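Local coordinates for protein 1,3-alpha-isomaltosidase (PDB 5X3I) that hydrolyses the alpha-1,3-glucosidic linkages of the cyclic tetrasaccharide cyclobis-(1-6)-alpha-nigerosyl inside the cell, yielding isomaltose, at residues R25-E30 against W477-V482; D38-V43 against V51-V56; A116-Y121 against V139-W144; G161-V166 against R173-L178. The protein carries 1 engineered substitution. All blocks are in the same frame, centred on the assembly; numbering follows the deposited sequence.

Contact 1: R25-E30 against W477-V482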
loop_
_atom_site.group_PDB
_atom_site.type_symbol
_atom_site.label_atom_id
_atom_site.label_comp_id
_atom_site.label_asym_id
_atom_site.label_seq_id
_atom_site.Cartn_x
_atom_site.Cartn_y
_atom_site.Cartn_z
ATOM N N ARG A 25 4.900 26.857 -10.777
ATOM C CA ARG A 25 4.336 26.467 -9.485
ATOM C C ARG A 25 5.465 26.080 -8.539
ATOM O O ARG A 25 6.087 25.050 -8.738
ATOM C CB ARG A 25 3.358 25.299 -9.637
ATOM C CG ARG A 25 2.114 25.572 -10.473
ATOM C CD ARG A 25 1.302 24.285 -10.647
ATOM N NE ARG A 25 2.084 23.240 -11.311
ATOM C CZ ARG A 25 1.760 21.949 -11.346
ATOM N NH1 ARG A 25 2.550 21.093 -11.979
ATOM N NH2 ARG A 25 0.657 21.509 -10.749
ATOM N N PRO A 26 5.730 26.896 -7.506
ATOM C CA PRO A 26 6.879 26.656 -6.623
ATOM C C PRO A 26 6.969 25.225 -6.087
ATOM O O PRO A 26 8.059 24.661 -6.079
ATOM C CB PRO A 26 6.650 27.650 -5.488
ATOM C CG PRO A 26 5.953 28.782 -6.151
ATOM C CD PRO A 26 5.048 28.159 -7.183
ATOM N N HIS A 27 5.842 24.650 -5.672
ATOM C CA HIS A 27 5.810 23.266 -5.201
ATOM C C HIS A 27 5.678 22.238 -6.324
ATOM O O HIS A 27 5.882 21.046 -6.110
ATOM C CB HIS A 27 4.660 23.067 -4.223
ATOM C CG HIS A 27 4.842 23.783 -2.927
ATOM N ND1 HIS A 27 5.310 23.157 -1.794
ATOM C CD2 HIS A 27 4.616 25.071 -2.582
ATOM C CE1 HIS A 27 5.361 24.028 -0.804
ATOM N NE2 HIS A 27 4.944 25.196 -1.257
ATOM N N GLY A 28 5.321 22.693 -7.513
ATOM C CA GLY A 28 5.146 21.793 -8.633
ATOM C C GLY A 28 3.969 20.854 -8.433
ATOM O O GLY A 28 2.980 21.205 -7.789
ATOM N N ILE A 29 4.091 19.650 -8.971
ATOM C CA ILE A 29 2.999 18.681 -8.940
ATOM C C ILE A 29 2.911 18.016 -7.564
ATOM O O ILE A 29 1.894 17.425 -7.210
ATOM C CB ILE A 29 3.180 17.624 -10.047
ATOM C CG1 ILE A 29 1.866 16.899 -10.338
ATOM C CG2 ILE A 29 4.284 16.651 -9.692
ATOM C CD1 ILE A 29 1.952 15.964 -11.513
ATOM N N GLU A 30 3.986 18.160 -6.798
ATOM C CA GLU A 30 4.114 17.637 -5.441
ATOM C C GLU A 30 4.085 16.115 -5.418
ATOM O O GLU A 30 3.549 15.491 -4.506
ATOM C CB GLU A 30 3.043 18.231 -4.528
ATOM C CG GLU A 30 3.256 19.708 -4.310
ATOM C CD GLU A 30 2.359 20.310 -3.263
ATOM O OE1 GLU A 30 2.492 19.961 -2.071
ATOM O OE2 GLU A 30 1.522 21.144 -3.641
ATOM N N TRP A 477 -2.142 14.565 -3.846
ATOM C CA TRP A 477 -0.883 15.289 -3.771
ATOM C C TRP A 477 -1.164 16.771 -3.626
ATOM O O TRP A 477 -1.719 17.390 -4.522
ATOM C CB TRP A 477 -0.025 15.055 -5.017
ATOM C CG TRP A 477 0.501 13.673 -5.198
ATOM C CD1 TRP A 477 0.506 12.658 -4.285
ATOM C CD2 TRP A 477 1.099 13.147 -6.383
ATOM N NE1 TRP A 477 1.072 11.536 -4.829
ATOM C CE2 TRP A 477 1.448 11.812 -6.117
ATOM C CE3 TRP A 477 1.381 13.681 -7.645
ATOM C CZ2 TRP A 477 2.057 11.001 -7.069
ATOM C CZ3 TRP A 477 1.990 12.874 -8.587
ATOM C CH2 TRP A 477 2.325 11.553 -8.293
ATOM N N GLY A 478 -0.880 17.298 -2.446
ATOM C CA GLY A 478 -0.482 18.672 -2.251
ATOM C C GLY A 478 -0.498 18.974 -0.766
ATOM O O GLY A 478 -1.335 18.451 -0.029
ATOM N N HIS A 479 0.289 19.953 -0.356
ATOM C CA HIS A 479 0.468 20.213 1.057
ATOM C C HIS A 479 -0.697 21.021 1.580
ATOM O O HIS A 479 -1.012 20.969 2.748
ATOM C CB HIS A 479 1.787 20.955 1.310
ATOM C CG HIS A 479 1.803 22.344 0.756
ATOM N ND1 HIS A 479 1.848 22.605 -0.596
ATOM C CD2 HIS A 479 1.756 23.550 1.368
ATOM C CE1 HIS A 479 1.844 23.911 -0.792
ATOM N NE2 HIS A 479 1.790 24.507 0.385
ATOM N N ASP A 480 -1.263 21.840 0.704
ATOM C CA ASP A 480 -2.346 22.756 1.040
ATOM C C ASP A 480 -3.759 22.271 0.700
ATOM O O ASP A 480 -4.683 23.073 0.691
ATOM C CB ASP A 480 -2.100 24.124 0.411
ATOM C CG ASP A 480 -1.894 24.048 -1.064
ATOM O OD1 ASP A 480 -1.899 22.930 -1.613
ATOM O OD2 ASP A 480 -1.713 25.113 -1.673
ATOM N N LEU A 481 -3.911 21.012 0.301
ATOM C CA LEU A 481 -5.256 20.459 0.077
ATOM C C LEU A 481 -6.106 20.619 1.339
ATOM O O LEU A 481 -5.574 20.694 2.432
ATOM C CB LEU A 481 -5.189 18.983 -0.326
ATOM C CG LEU A 481 -4.455 18.623 -1.617
ATOM C CD1 LEU A 481 -4.654 17.152 -1.962
ATOM C CD2 LEU A 481 -4.938 19.492 -2.758
ATOM N N VAL A 482 -7.419 20.747 1.183
ATOM C CA VAL A 482 -8.301 20.923 2.329
ATOM C C VAL A 482 -9.358 19.819 2.448
ATOM O O VAL A 482 -10.126 19.582 1.518
ATOM C CB VAL A 482 -9.014 22.282 2.273
ATOM C CG1 VAL A 482 -9.949 22.453 3.472
ATOM C CG2 VAL A 482 -7.988 23.419 2.208
HETATM O O HOH W 1 -0.837 22.209 -3.882
#
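His27 and His479 lie face to face, two imidazoles from loops almost 450 residues apart in sequence. The ring centroids are 3.9 Å apart and the planes differ by 22°, with CE1 of His479 lying over the centre of the His27 ring. The same His479 is held at its edge by Glu30: ND1 donates to OE1 at 3.1 Å. OE1 lies near the imidazole plane, but ND1 meets its syn side 34° out of the carboxylate plane. Glu30 reaches this point because its CG stands anti to the carbonyl carbon (chi1 -67°) and the chain beyond is extended. OE1 also takes a weak, bent bond from the backbone N of His479 and rests on CA of Gly478 at 3.2 Å. Were His27 an alanine, the imidazole of His479 would probably lose its stacking partner on one face and tilt about its bond to Glu30. Beyond this tight cluster the fit is looser. A water donates to Glu30 OE2 and to Asp480 OD1, spanning two carboxylate oxygens that are 4.4 Å apart. At the other end, near the probable active-site residue Glu474, O of Glu30 lies over one face of the Trp477 indole, 3.6 Å from CG of Trp477. With Glu30 at its edge and Asp480 toward the rim of its second face, His479 is likely to be stabilised in its protonated form.

Contact 2: D38-V43 against V51-V56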
loop_
_atom_site.group_PDB
_atom_site.type_symbol
_atom_site.label_atom_id
_atom_site.label_comp_id
_atom_site.label_asym_id
_atom_site.label_seq_id
_atom_site.Cartn_x
_atom_site.Cartn_y
_atom_site.Cartn_z
ATOM N N ASP A 38 8.047 22.766 -13.810
ATOM C CA ASP A 38 7.526 24.097 -13.510
ATOM C C ASP A 38 7.868 24.621 -12.109
ATOM O O ASP A 38 7.361 25.660 -11.701
ATOM C CB ASP A 38 6.007 24.112 -13.705
ATOM C CG ASP A 38 5.286 23.171 -12.764
ATOM O OD1 ASP A 38 5.942 22.303 -12.162
ATOM O OD2 ASP A 38 4.059 23.297 -12.629
ATOM N N GLN A 39 8.679 23.895 -11.350
ATOM C CA GLN A 39 8.787 24.207 -9.926
ATOM C C GLN A 39 10.134 24.737 -9.446
ATOM O O GLN A 39 11.085 24.876 -10.203
ATOM C CB GLN A 39 8.437 22.970 -9.089
ATOM C CG GLN A 39 9.553 21.951 -8.931
ATOM C CD GLN A 39 9.188 20.856 -7.934
ATOM O OE1 GLN A 39 8.502 19.893 -8.276
ATOM N NE2 GLN A 39 9.630 21.014 -6.690
ATOM N N ARG A 40 10.173 25.020 -8.153
ATOM C CA ARG A 40 11.371 25.460 -7.462
ATOM C C ARG A 40 12.036 24.271 -6.776
ATOM O O ARG A 40 11.396 23.567 -5.987
ATOM C CB ARG A 40 11.005 26.548 -6.452
ATOM C CG ARG A 40 12.146 27.028 -5.611
ATOM C CD ARG A 40 11.765 28.252 -4.833
ATOM N NE ARG A 40 10.955 27.960 -3.657
ATOM C CZ ARG A 40 9.822 28.586 -3.361
ATOM N NH1 ARG A 40 9.350 29.523 -4.164
ATOM N NH2 ARG A 40 9.159 28.272 -2.264
ATOM N N VAL A 41 13.290 24.002 -7.130
ATOM C CA VAL A 41 14.046 22.895 -6.550
ATOM C C VAL A 41 15.299 23.332 -5.794
ATOM O O VAL A 41 16.208 23.892 -6.395
ATOM C CB VAL A 41 14.470 21.895 -7.620
ATOM C CG1 VAL A 41 15.130 20.696 -6.976
ATOM C CG2 VAL A 41 13.270 21.469 -8.451
ATOM N N PRO A 42 15.362 23.079 -4.481
ATOM C CA PRO A 42 14.300 22.542 -3.632
ATOM C C PRO A 42 13.260 23.603 -3.357
ATOM O O PRO A 42 13.519 24.784 -3.580
ATOM C CB PRO A 42 15.034 22.148 -2.353
ATOM C CG PRO A 42 16.196 23.057 -2.309
ATOM C CD PRO A 42 16.619 23.239 -3.733
ATOM N N VAL A 43 12.092 23.181 -2.901
ATOM C CA VAL A 43 11.037 24.110 -2.568
ATOM C C VAL A 43 11.458 24.955 -1.371
ATOM O O VAL A 43 11.199 26.149 -1.336
ATOM C CB VAL A 43 9.724 23.378 -2.266
ATOM C CG1 VAL A 43 8.633 24.368 -1.940
ATOM C CG2 VAL A 43 9.324 22.514 -3.452
ATOM N N VAL A 51 19.235 27.708 -5.700
ATOM C CA VAL A 51 17.956 27.105 -6.009
ATOM C C VAL A 51 17.759 27.029 -7.514
ATOM O O VAL A 51 18.171 27.918 -8.259
ATOM C CB VAL A 51 16.798 27.873 -5.346
ATOM C CG1 VAL A 51 16.598 29.224 -5.978
ATOM C CG2 VAL A 51 15.539 27.077 -5.435
ATOM N N LEU A 52 17.166 25.934 -7.964
ATOM C CA LEU A 52 16.863 25.771 -9.371
ATOM C C LEU A 52 15.427 26.196 -9.626
ATOM O O LEU A 52 14.510 25.747 -8.943
ATOM C CB LEU A 52 17.097 24.330 -9.806
ATOM C CG LEU A 52 17.074 24.044 -11.305
ATOM C CD1 LEU A 52 18.102 24.892 -12.033
ATOM C CD2 LEU A 52 17.340 22.570 -11.545
ATOM N N LEU A 53 15.236 27.085 -10.590
ATOM C CA LEU A 53 13.905 27.542 -10.942
ATOM C C LEU A 53 13.507 27.001 -12.304
ATOM O O LEU A 53 14.118 27.341 -13.308
ATOM C CB LEU A 53 13.840 29.067 -10.944
ATOM C CG LEU A 53 14.174 29.776 -9.631
ATOM C CD1 LEU A 53 14.212 31.284 -9.842
ATOM C CD2 LEU A 53 13.169 29.414 -8.550
ATOM N N GLY A 54 12.512 26.124 -12.331
ATOM C CA GLY A 54 11.938 25.678 -13.583
ATOM C C GLY A 54 10.712 26.482 -13.971
ATOM O O GLY A 54 10.010 27.016 -13.115
ATOM N N VAL A 55 10.441 26.539 -15.270
ATOM C CA VAL A 55 9.269 27.228 -15.790
ATOM C C VAL A 55 8.812 26.538 -17.071
ATOM O O VAL A 55 9.633 26.030 -17.831
ATOM C CB VAL A 55 9.569 28.726 -16.050
ATOM C CG1 VAL A 55 8.938 29.212 -17.345
ATOM C CG2 VAL A 55 9.122 29.575 -14.869
ATOM N N VAL A 56 7.504 26.488 -17.299
ATOM C CA VAL A 56 6.998 25.943 -18.547
ATOM C C VAL A 56 6.418 27.044 -19.425
ATOM O O VAL A 56 5.402 27.650 -19.095
ATOM C CB VAL A 56 5.933 24.864 -18.306
ATOM C CG1 VAL A 56 5.345 24.401 -19.627
ATOM C CG2 VAL A 56 6.536 23.692 -17.557
#
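CB of Asp38 rests on CG2 of Val56 at 3.9 Å, while its carboxylate turns to other partners, a salt bridge with Arg25 and a hydrogen bond with Ser36. Gln39 engages the neighbouring strand through its backbone, its O accepting from N of Gly54 at 2.8 Å. Its side chain turns back on nearby parts of its own chain: NE2 donates to O of Arg40 in a straight bond that arrives from above the carbonyl plane, and OE1 accepts from N of Ser36, just before the segment. At Arg40 the pairing becomes regular. Arg40 faces Leu53 as a non-hydrogen-bonded pair and Val41 faces Leu52 as a hydrogen-bonded one, the antiparallel ladder of a beta hairpin whose strand 40-41 forms one edge of a three-stranded sheet, with 52-56 in the middle and 107-111 beyond. The aliphatic part of Arg40 runs alongside Leu53, and its CG also meets CG2 of Val51 at 3.4 Å. A bend at chi3 (78°) then turns the guanidinium so that NE, at 3.0 Å, and NH2 both grip O of Val43 side-on, that oxygen lying in the guanidinium plane; NH1 is taken by Tyr121 OH. Val41 is bonded both ways with Leu52, its O receiving N of Leu52 at 2.7 Å. On the same side of the sheet, Val41 CB and Leu52 CB are 4.2 Å apart. Pro42, behind a cis peptide bond, ends the ladder, its CD 4.3 Å from CG2 of Val51, and the side chain of Val43 packs on His27.

Contact 3: A116-Y121 against V139-W144; sequences AEPVKY and VSPAVW
The carbonyl O of Val139 takes a hydrogen bond and a CA-H...O contact from the facing segment. N of Val119 gives it the nearly straight hydrogen bond at 2.9 Å, and CA of Pro118 adds the weaker contact at 3.3 Å. The reciprocal bond, Val139 N to Val119 O at 3.0 Å, makes the two valines an antiparallel hydrogen-bonded pair. Val139 CG1 sits between the backbone N and the carbonyl carbon (chi1 56°), a position from which it meets CE1 of Tyr121 at 4.0 Å, touching the ring obliquely. The phenol oxygen of Tyr121 is engaged farther off, by His24. Past the valines, prolines take over from hydrogen bonds. The rings of Pro118 and Pro141 cross at about a right angle, Pro118 CD to Pro141 CD 3.9 Å. Pro141 CD also presses on Glu117 C at 3.4 Å. Pro118 lays its CB and CG beside OG of Ser140. This is the open end of a beta hairpin, strands 119-127 and 130-139, at one side of a four-stranded antiparallel sheet; beyond Pro141 the chain passes into strand 143-145 of a different sheet.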
loop_
_atom_site.group_PDB
_atom_site.type_symbol
_atom_site.label_atom_id
_atom_site.label_comp_id
_atom_site.label_asym_id
_atom_site.label_seq_id
_atom_site.Cartn_x
_atom_site.Cartn_y
_atom_site.Cartn_z
ATOM N N ALA A 116 20.875 33.967 0.457
ATOM C CA ALA A 116 21.304 34.591 1.702
ATOM C C ALA A 116 20.163 35.176 2.517
ATOM O O ALA A 116 20.365 35.589 3.650
ATOM C CB ALA A 116 22.336 35.674 1.406
ATOM N N GLU A 117 18.958 35.166 1.965
ATOM C CA GLU A 117 17.858 35.936 2.538
ATOM C C GLU A 117 16.601 35.748 1.706
ATOM O O GLU A 117 16.684 35.291 0.572
ATOM C CB GLU A 117 18.219 37.426 2.603
ATOM C CG GLU A 117 18.410 38.060 1.240
ATOM C CD GLU A 117 18.816 39.523 1.317
ATOM O OE1 GLU A 117 18.125 40.304 2.006
ATOM O OE2 GLU A 117 19.828 39.891 0.682
ATOM N N PRO A 118 15.430 36.084 2.271
ATOM C CA PRO A 118 14.196 36.015 1.485
ATOM C C PRO A 118 14.312 36.778 0.175
ATOM O O PRO A 118 14.878 37.872 0.144
ATOM C CB PRO A 118 13.164 36.659 2.408
ATOM C CG PRO A 118 13.649 36.332 3.767
ATOM C CD PRO A 118 15.154 36.352 3.694
ATOM N N VAL A 119 13.805 36.184 -0.898
ATOM C CA VAL A 119 13.864 36.795 -2.216
ATOM C C VAL A 119 12.496 36.775 -2.880
ATOM O O VAL A 119 11.857 35.730 -2.947
ATOM C CB VAL A 119 14.869 36.072 -3.129
ATOM C CG1 VAL A 119 14.812 36.644 -4.535
ATOM C CG2 VAL A 119 16.273 36.173 -2.565
ATOM N N LYS A 120 12.038 37.933 -3.348
ATOM C CA LYS A 120 10.863 37.987 -4.208
ATOM C C LYS A 120 11.313 37.844 -5.649
ATOM O O LYS A 120 12.312 38.435 -6.049
ATOM C CB LYS A 120 10.081 39.289 -4.029
ATOM C CG LYS A 120 9.308 39.400 -2.729
ATOM C CD LYS A 120 8.146 40.373 -2.878
ATOM C CE LYS A 120 8.592 41.687 -3.515
ATOM N NZ LYS A 120 7.452 42.617 -3.777
ATOM N N TYR A 121 10.586 37.055 -6.428
ATOM C CA TYR A 121 10.964 36.857 -7.816
ATOM C C TYR A 121 9.760 36.605 -8.707
ATOM O O TYR A 121 8.733 36.099 -8.259
ATOM C CB TYR A 121 11.961 35.702 -7.939
ATOM C CG TYR A 121 11.371 34.330 -7.696
ATOM C CD1 TYR A 121 11.185 33.850 -6.408
ATOM C CD2 TYR A 121 11.015 33.509 -8.757
ATOM C CE1 TYR A 121 10.651 32.594 -6.183
ATOM C CE2 TYR A 121 10.478 32.254 -8.544
ATOM C CZ TYR A 121 10.298 31.799 -7.257
ATOM O OH TYR A 121 9.767 30.545 -7.048
ATOM N N VAL A 139 10.518 33.233 -1.823
ATOM C CA VAL A 139 11.131 32.102 -1.156
ATOM C C VAL A 139 12.055 32.590 -0.039
ATOM O O VAL A 139 12.863 33.496 -0.234
ATOM C CB VAL A 139 11.898 31.220 -2.152
ATOM C CG1 VAL A 139 12.932 32.034 -2.918
ATOM C CG2 VAL A 139 12.529 30.033 -1.445
ATOM N N SER A 140 11.878 32.013 1.143
ATOM C CA SER A 140 12.676 32.325 2.316
ATOM C C SER A 140 13.546 31.142 2.716
ATOM O O SER A 140 13.028 30.061 2.988
ATOM C CB SER A 140 11.773 32.722 3.483
ATOM O OG SER A 140 10.885 33.759 3.117
ATOM N N PRO A 141 14.871 31.338 2.760
ATOM C CA PRO A 141 15.819 30.282 3.130
ATOM C C PRO A 141 15.643 29.817 4.571
ATOM O O PRO A 141 15.230 30.599 5.418
ATOM C CB PRO A 141 17.180 30.952 2.942
ATOM C CG PRO A 141 16.907 32.397 3.147
ATOM C CD PRO A 141 15.539 32.635 2.571
ATOM N N ALA A 142 15.957 28.556 4.838
ATOM C CA ALA A 142 15.765 27.990 6.166
ATOM C C ALA A 142 17.071 27.495 6.765
ATOM O O ALA A 142 18.031 27.234 6.051
ATOM C CB ALA A 142 14.749 26.853 6.120
ATOM N N VAL A 143 17.100 27.371 8.084
ATOM C CA VAL A 143 18.282 26.880 8.772
ATOM C C VAL A 143 17.937 25.922 9.900
ATOM O O VAL A 143 16.887 26.035 10.530
ATOM C CB VAL A 143 19.124 28.038 9.371
ATOM C CG1 VAL A 143 19.586 29.004 8.285
ATOM C CG2 VAL A 143 18.344 28.762 10.453
ATOM N N TRP A 144 18.853 25.003 10.168
ATOM C CA TRP A 144 18.739 24.096 11.294
ATOM C C TRP A 144 19.365 24.700 12.545
ATOM O O TRP A 144 20.513 25.127 12.529
ATOM C CB TRP A 144 19.410 22.762 10.980
ATOM C CG TRP A 144 18.664 21.899 10.011
ATOM C CD1 TRP A 144 18.955 21.708 8.698
ATOM C CD2 TRP A 144 17.505 21.100 10.288
ATOM N NE1 TRP A 144 18.056 20.832 8.136
ATOM C CE2 TRP A 144 17.152 20.449 9.091
ATOM C CE3 TRP A 144 16.733 20.873 11.432
ATOM C CZ2 TRP A 144 16.061 19.584 9.003
ATOM C CZ3 TRP A 144 15.650 20.023 11.343
ATOM C CH2 TRP A 144 15.323 19.386 10.135
#

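Contact 4: G161-V166 against R173-L178; sequences GVEWLV and RGRFRL. With SO4 (sulfate ion), chain L.
OE2 of Glu163 is gripped by four nitrogens from two arginines of the facing strand, which reach it from opposite sides of the carboxylate plane, each well out of it. Arg175 comes side-on, NE at 2.8 Å from OE2 and NH2 a little farther. Arg177 comes end-on, its NH2 at 2.9 Å from the same OE2 and NH1 at 3.2 Å. In each case the oxygen lies near the guanidinium plane, and the carboxylate is turned 51° and 41° against the two. NH2 of Arg177 also bonds to O of Gly161 at 2.8 Å, so one nitrogen ties both side chain and backbone of the opposite strand. With a glutamine at Glu163 the negative charge is gone, and the guanidinium groups of Arg175 and Arg177 would probably be left facing each other without the anion between them. What positions them is the ladder beneath: Glu163 and Arg175 form a hydrogen-bonded pair, Arg175 bends at chi3 (76°) to bring NE back to the carboxylate, and its NH1 is taken by Glu259. Farther along, Leu165 lies side by side with the aliphatic part of Arg173, whose own tip forms a salt bridge with Glu259. On the other face Trp164 CE3 lies 3.6 Å from CA of Gly174, where a CB would collide with the indole. At the far end a sulfate, probably from the crystallisation liquor, accepts from N of Gly161. The hairpin 159-167/170-179 lies within a six-stranded antiparallel sheet, with strand 143-145 beside the first arm and 255-261 beside the second.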
loop_
_atom_site.group_PDB
_atom_site.type_symbol
_atom_site.label_atom_id
_atom_site.label_comp_id
_atom_site.label_asym_id
_atom_site.label_seq_id
_atom_site.Cartn_x
_atom_site.Cartn_y
_atom_site.Cartn_z
ATOM N N GLY A 161 19.933 15.538 20.696
ATOM C CA GLY A 161 20.221 16.305 19.500
ATOM C C GLY A 161 19.004 16.871 18.805
ATOM O O GLY A 161 18.889 16.798 17.586
ATOM N N VAL A 162 18.097 17.441 19.581
ATOM C CA VAL A 162 16.888 18.022 19.029
ATOM C C VAL A 162 17.201 19.300 18.265
ATOM O O VAL A 162 17.874 20.187 18.783
ATOM C CB VAL A 162 15.867 18.329 20.128
ATOM C CG1 VAL A 162 14.672 19.053 19.556
ATOM C CG2 VAL A 162 15.440 17.050 20.824
ATOM N N GLU A 163 16.716 19.392 17.034
ATOM C CA GLU A 163 16.871 20.610 16.257
ATOM C C GLU A 163 15.649 20.905 15.393
ATOM O O GLU A 163 14.822 20.026 15.133
ATOM C CB GLU A 163 18.126 20.534 15.391
ATOM C CG GLU A 163 18.254 19.274 14.564
ATOM C CD GLU A 163 19.540 19.246 13.766
ATOM O OE1 GLU A 163 20.244 20.274 13.767
ATOM O OE2 GLU A 163 19.848 18.204 13.144
ATOM N N TRP A 164 15.554 22.154 14.957
ATOM C CA TRP A 164 14.402 22.661 14.238
ATOM C C TRP A 164 14.820 23.353 12.955
ATOM O O TRP A 164 15.803 24.092 12.935
ATOM C CB TRP A 164 13.624 23.626 15.121
ATOM C CG TRP A 164 13.342 23.045 16.446
ATOM C CD1 TRP A 164 14.077 23.195 17.581
ATOM C CD2 TRP A 164 12.257 22.176 16.780
ATOM N NE1 TRP A 164 13.511 22.487 18.608
ATOM C CE2 TRP A 164 12.389 21.852 18.142
ATOM C CE3 TRP A 164 11.181 21.650 16.061
ATOM C CZ2 TRP A 164 11.489 21.019 18.800
ATOM C CZ3 TRP A 164 10.282 20.826 16.722
ATOM C CH2 TRP A 164 10.443 20.519 18.075
ATOM N N LEU A 165 14.077 23.104 11.884
ATOM C CA LEU A 165 14.319 23.776 10.619
ATOM C C LEU A 165 13.426 24.996 10.550
ATOM O O LEU A 165 12.202 24.876 10.475
ATOM C CB LEU A 165 14.053 22.847 9.439
ATOM C CG LEU A 165 14.332 23.427 8.050
ATOM C CD1 LEU A 165 15.833 23.679 7.849
ATOM C CD2 LEU A 165 13.793 22.518 6.957
ATOM N N VAL A 166 14.044 26.173 10.584
ATOM C CA VAL A 166 13.294 27.411 10.728
ATOM C C VAL A 166 13.613 28.406 9.622
ATOM O O VAL A 166 14.698 28.402 9.063
ATOM C CB VAL A 166 13.564 28.068 12.094
ATOM C CG1 VAL A 166 13.310 27.080 13.207
ATOM C CG2 VAL A 166 14.996 28.581 12.174
ATOM N N ARG A 173 10.258 21.937 10.177
ATOM C CA ARG A 173 10.507 20.545 10.549
ATOM C C ARG A 173 11.189 20.457 11.902
ATOM O O ARG A 173 11.908 21.378 12.302
ATOM C CB ARG A 173 11.386 19.836 9.513
ATOM C CG ARG A 173 10.904 19.940 8.084
ATOM C CD ARG A 173 11.658 19.007 7.165
ATOM N NE ARG A 173 11.153 19.130 5.806
ATOM C CZ ARG A 173 11.654 18.498 4.753
ATOM N NH1 ARG A 173 12.689 17.690 4.877
ATOM N NH2 ARG A 173 11.116 18.688 3.565
ATOM N N GLY A 174 10.905 19.384 12.631
ATOM C CA GLY A 174 11.742 18.960 13.735
ATOM C C GLY A 174 12.655 17.818 13.338
ATOM O O GLY A 174 12.377 17.085 12.381
ATOM N N ARG A 175 13.723 17.637 14.104
ATOM C CA ARG A 175 14.646 16.530 13.920
ATOM C C ARG A 175 15.290 16.143 15.251
ATOM O O ARG A 175 15.551 17.002 16.089
ATOM C CB ARG A 175 15.710 16.889 12.889
ATOM C CG ARG A 175 16.700 15.785 12.608
ATOM C CD ARG A 175 17.303 15.921 11.221
ATOM N NE ARG A 175 18.304 16.977 11.148
ATOM C CZ ARG A 175 18.827 17.426 10.013
ATOM N NH1 ARG A 175 18.432 16.924 8.851
ATOM N NH2 ARG A 175 19.742 18.384 10.037
ATOM N N PHE A 176 15.536 14.851 15.447
ATOM C CA PHE A 176 16.149 14.378 16.678
ATOM C C PHE A 176 16.757 12.997 16.515
ATOM O O PHE A 176 16.628 12.365 15.469
ATOM C CB PHE A 176 15.125 14.367 17.816
ATOM C CG PHE A 176 13.943 13.461 17.575
ATOM C CD1 PHE A 176 12.816 13.931 16.924
ATOM C CD2 PHE A 176 13.955 12.149 18.016
ATOM C CE1 PHE A 176 11.722 13.103 16.705
ATOM C CE2 PHE A 176 12.868 11.319 17.801
ATOM C CZ PHE A 176 11.751 11.800 17.140
ATOM N N ARG A 177 17.398 12.521 17.570
ATOM C CA ARG A 177 18.125 11.265 17.510
ATOM C C ARG A 177 17.673 10.346 18.631
ATOM O O ARG A 177 17.532 10.769 19.773
ATOM C CB ARG A 177 19.637 11.490 17.606
ATOM C CG ARG A 177 20.318 11.958 16.322
ATOM C CD ARG A 177 20.180 13.451 16.135
ATOM N NE ARG A 177 20.928 13.940 14.982
ATOM C CZ ARG A 177 20.836 15.178 14.509
ATOM N NH1 ARG A 177 21.550 15.538 13.452
ATOM N NH2 ARG A 177 20.023 16.055 15.083
ATOM N N LEU A 178 17.427 9.090 18.291
ATOM C CA LEU A 178 17.134 8.087 19.299
ATOM C C LEU A 178 18.371 7.239 19.493
ATOM O O LEU A 178 18.974 6.796 18.527
ATOM C CB LEU A 178 15.938 7.221 18.895
ATOM C CG LEU A 178 14.580 7.907 18.793
ATOM C CD1 LEU A 178 13.549 6.945 18.233
ATOM C CD2 LEU A 178 14.137 8.417 20.147
HETATM S S SO4 L . 21.807 16.863 23.408
HETATM O O1 SO4 L . 22.373 15.519 23.441
HETATM O O2 SO4 L . 20.356 16.790 23.302
HETATM O O3 SO4 L . 22.152 17.572 24.635
HETATM O O4 SO4 L . 22.355 17.575 22.260
#

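How the contacts relate
Contact 1 joins distant loops, one of them near the active site, whereas the other three link parts of the chain close in sequence and away from the annotated sites. Contact 2 is the most buried, a backbone-bonded beta ladder with mostly aliphatic side-chain packing and a folded-back arginine; contacts 3 and 4 are only partly buried, contact 3 resting on prolines and backbone bonds and contact 4 on a salt-bridge network. Contacts 1 and 2 touch through the Arg25-Asp38 salt bridge, and contacts 2 and 3 through Arg40 and Tyr121. Contacts 3 and 4 reach the same sheet, where strands 143-145 and 159-167 are neighbours. Contacts 2, 3 and 4 all lie within the loop that contact 1 closes.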